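Local coordinates for protein tryptophane-5-halogenase (PDB 5UAO) that chlorinates tryptophan at C5 within a lanthipeptide during NAI-107 biosynthesis, acting as an FAD-dependent halogenase, at residues L103-W109 with P272-T278; G282-T286 with V351-E355. One frame throughout, in Å; residues are numbered along the deposited sequence.

From the N terminus, the chain runs first through 103-109, and interaction 1 closes a loop of 162 residues when 272-278 returns to lie parallel beside it. Only after that does interaction 2 open: strand 282-288, which follows 274-279 directly and antiparallel to it, carries 282-286, and a further 64 residues lead to 351-355. The two loops therefore stand in series and neither nest nor cross. Their centres are about 10 Å apart, and backbone pairs Thr277-Cys284 and Thr275-Thr286 join them. Interaction 1 lies within the seven-strand mixed sheet; interaction 2 ties that sheet to the FAD-contacting loop before helix 358-372.

Interaction 1: L103-W109 with P272-T278; sequences LGIRFEW and PYTTATT
Backbone hydrogen bonds hold 103-109 and 272-278 in parallel register, Ile105 opposite Thr274 through to Glu108 opposite Thr277. Leu103 N begins the series at Pro272 O, from above the carbonyl plane; Arg106 uses both its N and its O toward 272-278, N to Thr274 O (2.8 Å) and O to Ala276 N, the latter with a nearly straight N-H...O angle of 171°. At the far end Glu108 O accepts from two donors of one residue, Thr278 N and Thr278 OG1, the hydroxyl lying on a carbonyl lone pair at 2.9 Å.

The strand axes differ by 22°, and this pair is the parallel step in a mixed sheet where 116-119 and 282-288 flank it antiparallel.

On the face of Arg106 and Glu108, Thr277 OG1 donates to Glu108 OE1 at 2.6 Å from above the carboxylate plane, while Arg106 NH1 forms a 3.6 Å salt bridge to the same oxygen. Arg316 takes OE2. Without the carboxylate, as with an alanine here, Thr277 OG1 is likely to lose this acceptor and Arg106 and Arg316 their shared anion. Arg106, extended with CG anti to N (chi1 -172°), runs beside Tyr273, its CB 3.7 Å from Tyr273 CD1; Asp152 holds the phenol.

On the face of Ile105 and Phe107, Ala276 CB packs obliquely on Phe107 CD1 (3.9 Å) and touches Ile105 CG2. Thr278 OG1 approaches the Trp109 ring obliquely, 3.5 Å from Trp109 CE3.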
ATOM      1  N   LEU A 103      -1.506 -13.741 -23.351  1.00 21.43           N
ATOM      2  CA  LEU A 103      -1.570 -12.307 -23.485  1.00 22.18           C
ATOM      3  C   LEU A 103      -2.662 -11.765 -22.564  1.00 21.67           C
ATOM      4  O   LEU A 103      -2.750 -10.536 -22.277  1.00 22.63           O
ATOM      5  CB  LEU A 103      -1.932 -11.921 -24.936  1.00 23.82           C
ATOM      6  CG  LEU A 103      -0.915 -12.293 -26.015  1.00 24.84           C
ATOM      7  CD1 LEU A 103      -1.286 -11.738 -27.358  1.00 27.36           C
ATOM      8  CD2 LEU A 103       0.426 -11.768 -25.600  1.00 31.54           C
ATOM      9  N   GLY A 104      -3.477 -12.688 -22.102  1.00 24.18           N
ATOM     10  CA  GLY A 104      -4.567 -12.374 -21.186  1.00 22.27           C
ATOM     11  C   GLY A 104      -5.580 -13.499 -21.094  1.00 22.77           C
ATOM     12  O   GLY A 104      -5.281 -14.661 -21.382  1.00 22.38           O
ATOM     13  N   ILE A 105      -6.769 -13.136 -20.594  1.00 23.18           N
ATOM     14  CA  ILE A 105      -7.875 -14.045 -20.490  1.00 24.89           C
ATOM     15  C   ILE A 105      -9.028 -13.534 -21.382  1.00 23.59           C
ATOM     16  O   ILE A 105      -9.413 -12.344 -21.338  1.00 23.25           O
ATOM     17  CB  ILE A 105      -8.398 -14.154 -19.048  1.00 23.57           C
ATOM     18  CG1 ILE A 105      -7.318 -14.668 -18.106  1.00 24.98           C
ATOM     19  CG2 ILE A 105      -9.647 -14.997 -19.032  1.00 25.02           C
ATOM     20  CD1 ILE A 105      -7.623 -14.634 -16.624  1.00 25.71           C
ATOM     21  N   ARG A 106      -9.527 -14.443 -22.208  1.00 23.27           N
ATOM     22  CA  ARG A 106     -10.776 -14.243 -22.888  1.00 26.17           C
ATOM     23  C   ARG A 106     -11.955 -14.739 -22.089  1.00 23.35           C
ATOM     24  O   ARG A 106     -12.175 -15.969 -21.943  1.00 24.08           O
ATOM     25  CB  ARG A 106     -10.757 -14.974 -24.211  1.00 30.87           C
ATOM     26  CG  ARG A 106     -11.945 -14.681 -25.089  1.00 36.37           C
ATOM     27  CD  ARG A 106     -11.923 -15.372 -26.460  1.00 44.12           C
ATOM     28  NE  ARG A 106     -13.223 -15.016 -27.011  1.00 56.60           N
ATOM     29  CZ  ARG A 106     -14.335 -15.749 -26.905  1.00 57.26           C
ATOM     30  NH1 ARG A 106     -14.332 -16.989 -26.415  1.00 56.75           N
ATOM     31  NH2 ARG A 106     -15.462 -15.236 -27.350  1.00 63.68           N
ATOM     32  N   PHE A 107     -12.840 -13.813 -21.792  1.00 23.35           N
ATOM     33  CA  PHE A 107     -13.985 -14.078 -20.932  1.00 22.98           C
ATOM     34  C   PHE A 107     -15.290 -14.229 -21.740  1.00 24.12           C
ATOM     35  O   PHE A 107     -15.825 -13.222 -22.240  1.00 23.41           O
ATOM     36  CB  PHE A 107     -14.133 -12.920 -19.941  1.00 25.01           C
ATOM     37  CG  PHE A 107     -13.270 -13.009 -18.724  1.00 23.38           C
ATOM     38  CD1 PHE A 107     -13.599 -13.887 -17.708  1.00 25.28           C
ATOM     39  CD2 PHE A 107     -12.133 -12.202 -18.573  1.00 23.26           C
ATOM     40  CE1 PHE A 107     -12.814 -14.018 -16.583  1.00 26.11           C
ATOM     41  CE2 PHE A 107     -11.363 -12.307 -17.440  1.00 22.66           C
ATOM     42  CZ  PHE A 107     -11.681 -13.232 -16.449  1.00 26.22           C
ATOM     43  N   GLU A 108     -15.787 -15.470 -21.889  1.00 23.62           N
ATOM     44  CA  GLU A 108     -17.121 -15.686 -22.465  1.00 25.66           C
ATOM     45  C   GLU A 108     -18.066 -15.653 -21.248  1.00 23.40           C
ATOM     46  O   GLU A 108     -18.356 -16.648 -20.590  1.00 25.35           O
ATOM     47  CB  GLU A 108     -17.330 -16.993 -23.210  1.00 27.16           C
ATOM     48  CG  GLU A 108     -16.241 -17.394 -24.124  1.00 36.15           C
ATOM     49  CD  GLU A 108     -16.714 -18.621 -24.916  1.00 49.98           C
ATOM     50  OE1 GLU A 108     -16.043 -19.713 -24.837  1.00 50.10           O
ATOM     51  OE2 GLU A 108     -17.847 -18.516 -25.496  1.00 53.56           O
ATOM     52  N   TRP A 109     -18.490 -14.449 -20.957  1.00 26.34           N
ATOM     53  CA  TRP A 109     -18.892 -14.092 -19.633  1.00 27.20           C
ATOM     54  C   TRP A 109     -19.695 -12.798 -19.691  1.00 29.69           C
ATOM     55  O   TRP A 109     -19.357 -11.894 -20.452  1.00 27.37           O
ATOM     56  CB  TRP A 109     -17.605 -13.817 -18.835  1.00 27.09           C
ATOM     57  CG  TRP A 109     -17.673 -13.979 -17.323  1.00 26.41           C
ATOM     58  CD1 TRP A 109     -18.075 -13.040 -16.387  1.00 24.04           C
ATOM     59  CD2 TRP A 109     -17.214 -15.120 -16.559  1.00 24.85           C
ATOM     60  NE1 TRP A 109     -17.938 -13.566 -15.105  1.00 25.25           N
ATOM     61  CE2 TRP A 109     -17.419 -14.832 -15.190  1.00 23.80           C
ATOM     62  CE3 TRP A 109     -16.713 -16.363 -16.904  1.00 25.37           C
ATOM     63  CZ2 TRP A 109     -17.099 -15.737 -14.199  1.00 24.48           C
ATOM     64  CZ3 TRP A 109     -16.365 -17.249 -15.916  1.00 25.98           C
ATOM     65  CH2 TRP A 109     -16.576 -16.961 -14.581  1.00 24.26           C
ATOM     66  N   PRO A 272      -3.649 -17.302 -28.110  1.00 22.88           N
ATOM     67  CA  PRO A 272      -2.684 -16.606 -27.235  1.00 27.70           C
ATOM     68  C   PRO A 272      -3.282 -16.036 -25.959  1.00 25.45           C
ATOM     69  O   PRO A 272      -3.037 -14.874 -25.587  1.00 25.05           O
ATOM     70  CB  PRO A 272      -2.139 -15.481 -28.151  1.00 26.26           C
ATOM     71  CG  PRO A 272      -3.288 -15.151 -29.035  1.00 25.88           C
ATOM     72  CD  PRO A 272      -3.923 -16.492 -29.325  1.00 26.01           C
ATOM     73  N   TYR A 273      -4.017 -16.883 -25.260  1.00 23.26           N
ATOM     74  CA  TYR A 273      -4.719 -16.518 -24.098  1.00 24.91           C
ATOM     75  C   TYR A 273      -5.372 -17.764 -23.448  1.00 25.08           C
ATOM     76  O   TYR A 273      -5.564 -18.814 -24.066  1.00 23.12           O
ATOM     77  CB  TYR A 273      -5.769 -15.410 -24.430  1.00 26.00           C
ATOM     78  CG  TYR A 273      -6.663 -15.762 -25.588  1.00 28.45           C
ATOM     79  CD1 TYR A 273      -7.736 -16.682 -25.432  1.00 27.97           C
ATOM     80  CD2 TYR A 273      -6.471 -15.155 -26.814  1.00 25.52           C
ATOM     81  CE1 TYR A 273      -8.529 -17.026 -26.525  1.00 28.31           C
ATOM     82  CE2 TYR A 273      -7.254 -15.463 -27.902  1.00 26.19           C
ATOM     83  CZ  TYR A 273      -8.258 -16.381 -27.772  1.00 31.09           C
ATOM     84  OH  TYR A 273      -9.020 -16.658 -28.843  1.00 29.24           O
ATOM     85  N   THR A 274      -5.760 -17.606 -22.195  1.00 25.74           N
ATOM     86  CA  THR A 274      -6.590 -18.567 -21.508  1.00 23.80           C
ATOM     87  C   THR A 274      -8.045 -18.146 -21.790  1.00 26.07           C
ATOM     88  O   THR A 274      -8.357 -16.934 -21.847  1.00 23.51           O
ATOM     89  CB  THR A 274      -6.287 -18.495 -20.004  1.00 25.29           C
ATOM     90  OG1 THR A 274      -4.947 -18.937 -19.750  1.00 23.95           O
ATOM     91  CG2 THR A 274      -7.220 -19.305 -19.234  1.00 24.04           C
ATOM     92  N   THR A 275      -8.946 -19.103 -21.943  1.00 24.83           N
ATOM     93  CA  THR A 275     -10.365 -18.768 -22.123  1.00 24.74           C
ATOM     94  C   THR A 275     -11.105 -19.193 -20.838  1.00 26.13           C
ATOM     95  O   THR A 275     -10.805 -20.265 -20.250  1.00 24.36           O
ATOM     96  CB  THR A 275     -10.944 -19.482 -23.353  1.00 27.45           C
ATOM     97  OG1 THR A 275     -10.200 -19.102 -24.525  1.00 27.30           O
ATOM     98  CG2 THR A 275     -12.439 -19.154 -23.568  1.00 26.10           C
ATOM     99  N   ALA A 276     -12.030 -18.351 -20.408  1.00 23.67           N
ATOM    100  CA  ALA A 276     -12.923 -18.643 -19.288  1.00 24.28           C
ATOM    101  C   ALA A 276     -14.333 -18.539 -19.815  1.00 24.76           C
ATOM    102  O   ALA A 276     -14.773 -17.443 -20.220  1.00 21.80           O
ATOM    103  CB  ALA A 276     -12.721 -17.629 -18.188  1.00 22.33           C
ATOM    104  N   THR A 277     -15.021 -19.690 -19.825  1.00 24.55           N
ATOM    105  CA  THR A 277     -16.335 -19.815 -20.459  1.00 22.62           C
ATOM    106  C   THR A 277     -17.393 -20.103 -19.401  1.00 21.92           C
ATOM    107  O   THR A 277     -17.272 -21.097 -18.668  1.00 25.10           O
ATOM    108  CB  THR A 277     -16.269 -20.992 -21.484  1.00 24.37           C
ATOM    109  OG1 THR A 277     -15.306 -20.699 -22.521  1.00 24.75           O
ATOM    110  CG2 THR A 277     -17.532 -21.260 -22.147  1.00 23.84           C
ATOM    111  N   THR A 278     -18.460 -19.340 -19.400  1.00 21.93           N
ATOM    112  CA  THR A 278     -19.533 -19.543 -18.417  1.00 22.13           C
ATOM    113  C   THR A 278     -20.255 -20.866 -18.774  1.00 25.03           C
ATOM    114  O   THR A 278     -20.497 -21.123 -19.948  1.00 22.93           O
ATOM    115  CB  THR A 278     -20.505 -18.407 -18.458  1.00 20.85           C
ATOM    116  OG1 THR A 278     -19.871 -17.166 -18.127  1.00 22.94           O
ATOM    117  CG2 THR A 278     -21.647 -18.564 -17.408  1.00 22.82           C
TER
HETATM  118  O   HOH W   1     -11.725 -19.261 -26.816  1.00 40.37           O

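Interaction 2: G282-T286 with V351-E355; sequences GWCWT and VEPLE. With FAD (flavin-adenine dinucleotide), chain E.
The contact forms part of the FAD pocket, to which Trp285 and Pro353 belong: the loop 351-355 packs against two tryptophans of strand 282-288 and, through Pro353, against the isoalloxazine, which Trp285 also touches. Trp283 bears most of it. Leu354 CD1 sits over the indole in a CH-pi contact, 3.4 Å from the centroid of the six-membered ring of Trp283 and 8° off its normal; the leucine's CG, anti to the backbone N (chi1 -162°), helps to bring the methyl there. At the indole edge, Trp283 NE1 donates to Glu352 OE1 at 2.9 Å with an N-H...O angle of 156°. The carboxylate receives it on its anti lone pair, and the ring and carboxylate planes are nearly coplanar. Pro353 bridges to the cofactor: its CG is 4.0 Å from Trp285 CZ3, and its CB lies 3.1 Å from FAD N5. Trp285 CH2 in turn reaches FAD C7M at 3.9 Å.

Tyr405 also bonds to Glu352 OE1, so the buried oxygen is gripped from two sources. A face contact and an in-plane bond together would be expected to limit tilt and rotation of the Trp283 indole, and probably help fix the loop whose proline touches the flavin.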
ATOM      1  N   GLY A 282     -21.037 -23.210 -13.133  1.00 22.93           N
ATOM      2  CA  GLY A 282     -19.642 -22.808 -12.934  1.00 23.11           C
ATOM      3  C   GLY A 282     -19.061 -22.315 -14.236  1.00 22.99           C
ATOM      4  O   GLY A 282     -19.746 -21.580 -14.968  1.00 25.18           O
ATOM      5  N   TRP A 283     -17.828 -22.724 -14.537  1.00 22.78           N
ATOM      6  CA  TRP A 283     -17.183 -22.198 -15.740  1.00 21.66           C
ATOM      7  C   TRP A 283     -16.085 -23.154 -16.162  1.00 21.84           C
ATOM      8  O   TRP A 283     -15.599 -23.963 -15.350  1.00 21.42           O
ATOM      9  CB  TRP A 283     -16.612 -20.760 -15.447  1.00 22.46           C
ATOM     10  CG  TRP A 283     -15.476 -20.759 -14.417  1.00 22.34           C
ATOM     11  CD1 TRP A 283     -15.601 -20.816 -13.068  1.00 23.81           C
ATOM     12  CD2 TRP A 283     -14.060 -20.834 -14.677  1.00 22.23           C
ATOM     13  NE1 TRP A 283     -14.361 -20.885 -12.466  1.00 25.21           N
ATOM     14  CE2 TRP A 283     -13.402 -20.877 -13.434  1.00 22.43           C
ATOM     15  CE3 TRP A 283     -13.275 -20.759 -15.862  1.00 24.44           C
ATOM     16  CZ2 TRP A 283     -12.008 -20.919 -13.322  1.00 25.52           C
ATOM     17  CZ3 TRP A 283     -11.902 -20.780 -15.749  1.00 23.22           C
ATOM     18  CH2 TRP A 283     -11.274 -20.847 -14.489  1.00 22.00           C
ATOM     19  N   CYS A 284     -15.590 -22.983 -17.401  1.00 21.26           N
ATOM     20  CA  CYS A 284     -14.638 -23.904 -17.944  1.00 20.55           C
ATOM     21  C   CYS A 284     -13.429 -23.158 -18.510  1.00 21.30           C
ATOM     22  O   CYS A 284     -13.590 -22.191 -19.218  1.00 24.25           O
ATOM     23  CB  CYS A 284     -15.302 -24.803 -19.032  1.00 21.22           C
ATOM     24  SG  CYS A 284     -14.254 -26.149 -19.624  1.00 26.27           S
ATOM     25  N   TRP A 285     -12.239 -23.581 -18.146  1.00 22.29           N
ATOM     26  CA  TRP A 285     -10.990 -22.997 -18.719  1.00 23.02           C
ATOM     27  C   TRP A 285     -10.609 -23.725 -19.958  1.00 25.14           C
ATOM     28  O   TRP A 285     -10.886 -24.933 -20.080  1.00 24.52           O
ATOM     29  CB  TRP A 285      -9.830 -23.023 -17.727  1.00 22.67           C
ATOM     30  CG  TRP A 285      -9.114 -24.338 -17.476  1.00 20.68           C
ATOM     31  CD1 TRP A 285      -8.230 -24.976 -18.302  1.00 24.35           C
ATOM     32  CD2 TRP A 285      -9.152 -25.109 -16.282  1.00 21.53           C
ATOM     33  NE1 TRP A 285      -7.746 -26.120 -17.695  1.00 24.59           N
ATOM     34  CE2 TRP A 285      -8.269 -26.182 -16.430  1.00 23.05           C
ATOM     35  CE3 TRP A 285      -9.847 -24.990 -15.106  1.00 21.74           C
ATOM     36  CZ2 TRP A 285      -8.074 -27.140 -15.429  1.00 23.32           C
ATOM     37  CZ3 TRP A 285      -9.626 -25.937 -14.089  1.00 22.09           C
ATOM     38  CH2 TRP A 285      -8.814 -27.000 -14.274  1.00 23.37           C
ATOM     39  N   THR A 286      -9.897 -23.000 -20.827  1.00 24.44           N
ATOM     40  CA  THR A 286      -9.225 -23.559 -21.983  1.00 24.42           C
ATOM     41  C   THR A 286      -7.816 -22.980 -22.007  1.00 23.57           C
ATOM     42  O   THR A 286      -7.644 -21.754 -22.196  1.00 23.24           O
ATOM     43  CB  THR A 286      -9.925 -23.198 -23.313  1.00 25.93           C
ATOM     44  OG1 THR A 286     -11.272 -23.685 -23.347  1.00 27.55           O
ATOM     45  CG2 THR A 286      -9.188 -23.863 -24.491  1.00 26.26           C
ATOM     46  N   VAL A 351      -7.566 -20.524  -4.197  1.00 28.69           N
ATOM     47  CA  VAL A 351      -8.821 -20.051  -4.839  1.00 31.07           C
ATOM     48  C   VAL A 351      -8.874 -20.681  -6.224  1.00 29.92           C
ATOM     49  O   VAL A 351      -7.842 -21.107  -6.788  1.00 29.73           O
ATOM     50  CB  VAL A 351      -8.884 -18.534  -5.006  1.00 32.52           C
ATOM     51  CG1 VAL A 351      -8.934 -17.853  -3.658  1.00 32.80           C
ATOM     52  CG2 VAL A 351      -7.709 -18.027  -5.848  1.00 32.56           C
ATOM     53  N   GLU A 352     -10.069 -20.745  -6.784  1.00 32.67           N
ATOM     54  CA  GLU A 352     -10.265 -21.361  -8.093  1.00 36.25           C
ATOM     55  C   GLU A 352      -9.430 -20.593  -9.104  1.00 30.26           C
ATOM     56  O   GLU A 352      -9.070 -19.412  -8.862  1.00 28.74           O
ATOM     57  CB  GLU A 352     -11.708 -21.353  -8.493  1.00 36.48           C
ATOM     58  CG  GLU A 352     -12.370 -19.995  -8.612  1.00 38.58           C
ATOM     59  CD  GLU A 352     -13.869 -20.132  -8.571  1.00 38.75           C
ATOM     60  OE1 GLU A 352     -14.516 -20.525  -9.552  1.00 34.41           O
ATOM     61  OE2 GLU A 352     -14.430 -19.889  -7.500  1.00 44.85           O
ATOM     62  N   PRO A 353      -9.029 -21.270 -10.160  1.00 27.73           N
ATOM     63  CA  PRO A 353      -8.064 -20.669 -11.044  1.00 27.82           C
ATOM     64  C   PRO A 353      -8.629 -19.685 -12.015  1.00 26.87           C
ATOM     65  O   PRO A 353      -8.052 -19.468 -13.091  1.00 26.72           O
ATOM     66  CB  PRO A 353      -7.481 -21.884 -11.769  1.00 31.41           C
ATOM     67  CG  PRO A 353      -8.697 -22.774 -11.864  1.00 32.28           C
ATOM     68  CD  PRO A 353      -9.259 -22.689 -10.500  1.00 31.71           C
ATOM     69  N   LEU A 354      -9.677 -18.960 -11.655  1.00 26.05           N
ATOM     70  CA  LEU A 354     -10.239 -17.974 -12.614  1.00 27.63           C
ATOM     71  C   LEU A 354      -9.277 -16.803 -13.062  1.00 28.52           C
ATOM     72  O   LEU A 354      -9.391 -16.153 -14.141  1.00 30.06           O
ATOM     73  CB  LEU A 354     -11.548 -17.485 -12.004  1.00 27.07           C
ATOM     74  CG  LEU A 354     -12.600 -16.782 -12.828  1.00 31.68           C
ATOM     75  CD1 LEU A 354     -12.980 -17.506 -14.095  1.00 31.09           C
ATOM     76  CD2 LEU A 354     -13.816 -16.658 -11.911  1.00 33.78           C
ATOM     77  N   GLU A 355      -8.344 -16.465 -12.222  1.00 26.99           N
ATOM     78  CA  GLU A 355      -7.326 -15.410 -12.574  1.00 26.91           C
ATOM     79  C   GLU A 355      -5.871 -15.894 -12.529  1.00 26.50           C
ATOM     80  O   GLU A 355      -4.928 -15.080 -12.455  1.00 25.72           O
ATOM     81  CB  GLU A 355      -7.532 -14.208 -11.652  1.00 25.83           C
ATOM     82  CG  GLU A 355      -8.789 -13.424 -11.987  1.00 27.60           C
ATOM     83  CD  GLU A 355      -8.632 -12.523 -13.200  1.00 28.74           C
ATOM     84  OE1 GLU A 355      -7.494 -12.450 -13.745  1.00 26.90           O
ATOM     85  OE2 GLU A 355      -9.657 -11.969 -13.669  1.00 25.81           O
TER
HETATM   86  PA  FAD E 601       0.224 -30.765  -4.587  1.00 32.79           P
HETATM   87  O1A FAD E 601       0.466 -30.629  -6.090  1.00 37.55           O
HETATM   88  O2A FAD E 601      -1.097 -31.306  -4.008  1.00 33.33           O
HETATM   89  O5B FAD E 601       1.469 -31.523  -3.907  1.00 37.74           O
HETATM   90  C5B FAD E 601       1.479 -32.081  -2.609  1.00 31.35           C
HETATM   91  C4B FAD E 601       2.763 -32.879  -2.470  1.00 31.55           C
HETATM   92  O4B FAD E 601       2.757 -33.177  -1.072  1.00 31.50           O
HETATM   93  C3B FAD E 601       2.866 -34.222  -3.221  1.00 31.20           C
HETATM   94  O3B FAD E 601       4.242 -34.459  -3.812  1.00 29.91           O
HETATM   95  C2B FAD E 601       2.572 -35.262  -2.135  1.00 34.57           C
HETATM   96  O2B FAD E 601       3.171 -36.603  -2.355  1.00 34.22           O
HETATM   97  C1B FAD E 601       3.142 -34.546  -0.911  1.00 31.32           C
HETATM   98  N9A FAD E 601       2.608 -35.116   0.349  1.00 35.00           N
HETATM   99  C8A FAD E 601       1.336 -34.985   0.832  1.00 35.38           C
HETATM  100  N7A FAD E 601       1.239 -35.633   2.026  1.00 34.42           N
HETATM  101  C5A FAD E 601       2.450 -36.191   2.275  1.00 32.01           C
HETATM  102  C6A FAD E 601       2.982 -37.051   3.325  1.00 31.36           C
HETATM  103  N6A FAD E 601       2.182 -37.415   4.371  1.00 31.74           N
HETATM  104  N1A FAD E 601       4.258 -37.398   3.240  1.00 33.27           N
HETATM  105  C2A FAD E 601       5.064 -37.018   2.229  1.00 34.96           C
HETATM  106  N3A FAD E 601       4.624 -36.256   1.227  1.00 34.28           N
HETATM  107  C4A FAD E 601       3.346 -35.833   1.211  1.00 32.21           C
HETATM  108  N1  FAD E 601      -2.471 -22.407 -10.281  1.00 39.47           N
HETATM  109  C2  FAD E 601      -2.029 -21.583 -11.290  1.00 41.62           C
HETATM  110  O2  FAD E 601      -1.027 -20.819 -11.108  1.00 31.15           O
HETATM  111  N3  FAD E 601      -2.633 -21.571 -12.509  1.00 37.87           N
HETATM  112  C4  FAD E 601      -3.689 -22.350 -12.818  1.00 39.80           C
HETATM  113  O4  FAD E 601      -4.193 -22.250 -13.981  1.00 34.89           O
HETATM  114  C4X FAD E 601      -4.207 -23.272 -11.752  1.00 36.66           C
HETATM  115  N5  FAD E 601      -5.305 -24.062 -11.916  1.00 41.47           N
HETATM  116  C5X FAD E 601      -5.760 -24.885 -10.942  1.00 35.51           C
HETATM  117  C6  FAD E 601      -6.885 -25.664 -11.178  1.00 37.06           C
HETATM  118  C7  FAD E 601      -7.403 -26.491 -10.199  1.00 35.95           C
HETATM  119  C7M FAD E 601      -8.600 -27.368 -10.425  1.00 34.41           C
HETATM  120  C8  FAD E 601      -6.726 -26.597  -8.908  1.00 40.44           C
HETATM  121  C8M FAD E 601      -7.297 -27.518  -7.850  1.00 45.28           C
HETATM  122  C9  FAD E 601      -5.611 -25.814  -8.665  1.00 41.77           C
HETATM  123  C9A FAD E 601      -5.085 -24.930  -9.610  1.00 37.74           C
HETATM  124  N10 FAD E 601      -3.938 -24.100  -9.354  1.00 38.01           N
HETATM  125  C10 FAD E 601      -3.512 -23.256 -10.428  1.00 39.03           C
HETATM  126  C1' FAD E 601      -3.095 -24.104  -8.119  1.00 43.27           C
HETATM  127  C2' FAD E 601      -1.807 -24.945  -8.572  1.00 45.31           C
HETATM  128  O2' FAD E 601      -2.402 -26.128  -9.093  1.00 49.86           O
HETATM  129  C3' FAD E 601      -0.730 -25.756  -7.766  1.00 54.39           C
HETATM  130  O3' FAD E 601       0.114 -26.777  -8.420  1.00 40.54           O
HETATM  131  C4' FAD E 601      -1.444 -26.817  -6.981  1.00 61.54           C
HETATM  132  O4' FAD E 601      -2.892 -26.663  -7.088  1.00 49.34           O
HETATM  133  C5' FAD E 601      -0.780 -26.813  -5.604  1.00 52.71           C
HETATM  134  O5' FAD E 601       0.510 -27.347  -5.682  1.00 37.04           O
HETATM  135  P   FAD E 601       1.030 -27.991  -4.271  1.00 35.42           P
HETATM  136  O1P FAD E 601       0.720 -27.083  -3.160  1.00 31.95           O
HETATM  137  O2P FAD E 601       2.496 -28.261  -4.589  1.00 34.83           O
HETATM  138  O3P FAD E 601       0.227 -29.289  -3.880  1.00 34.32           O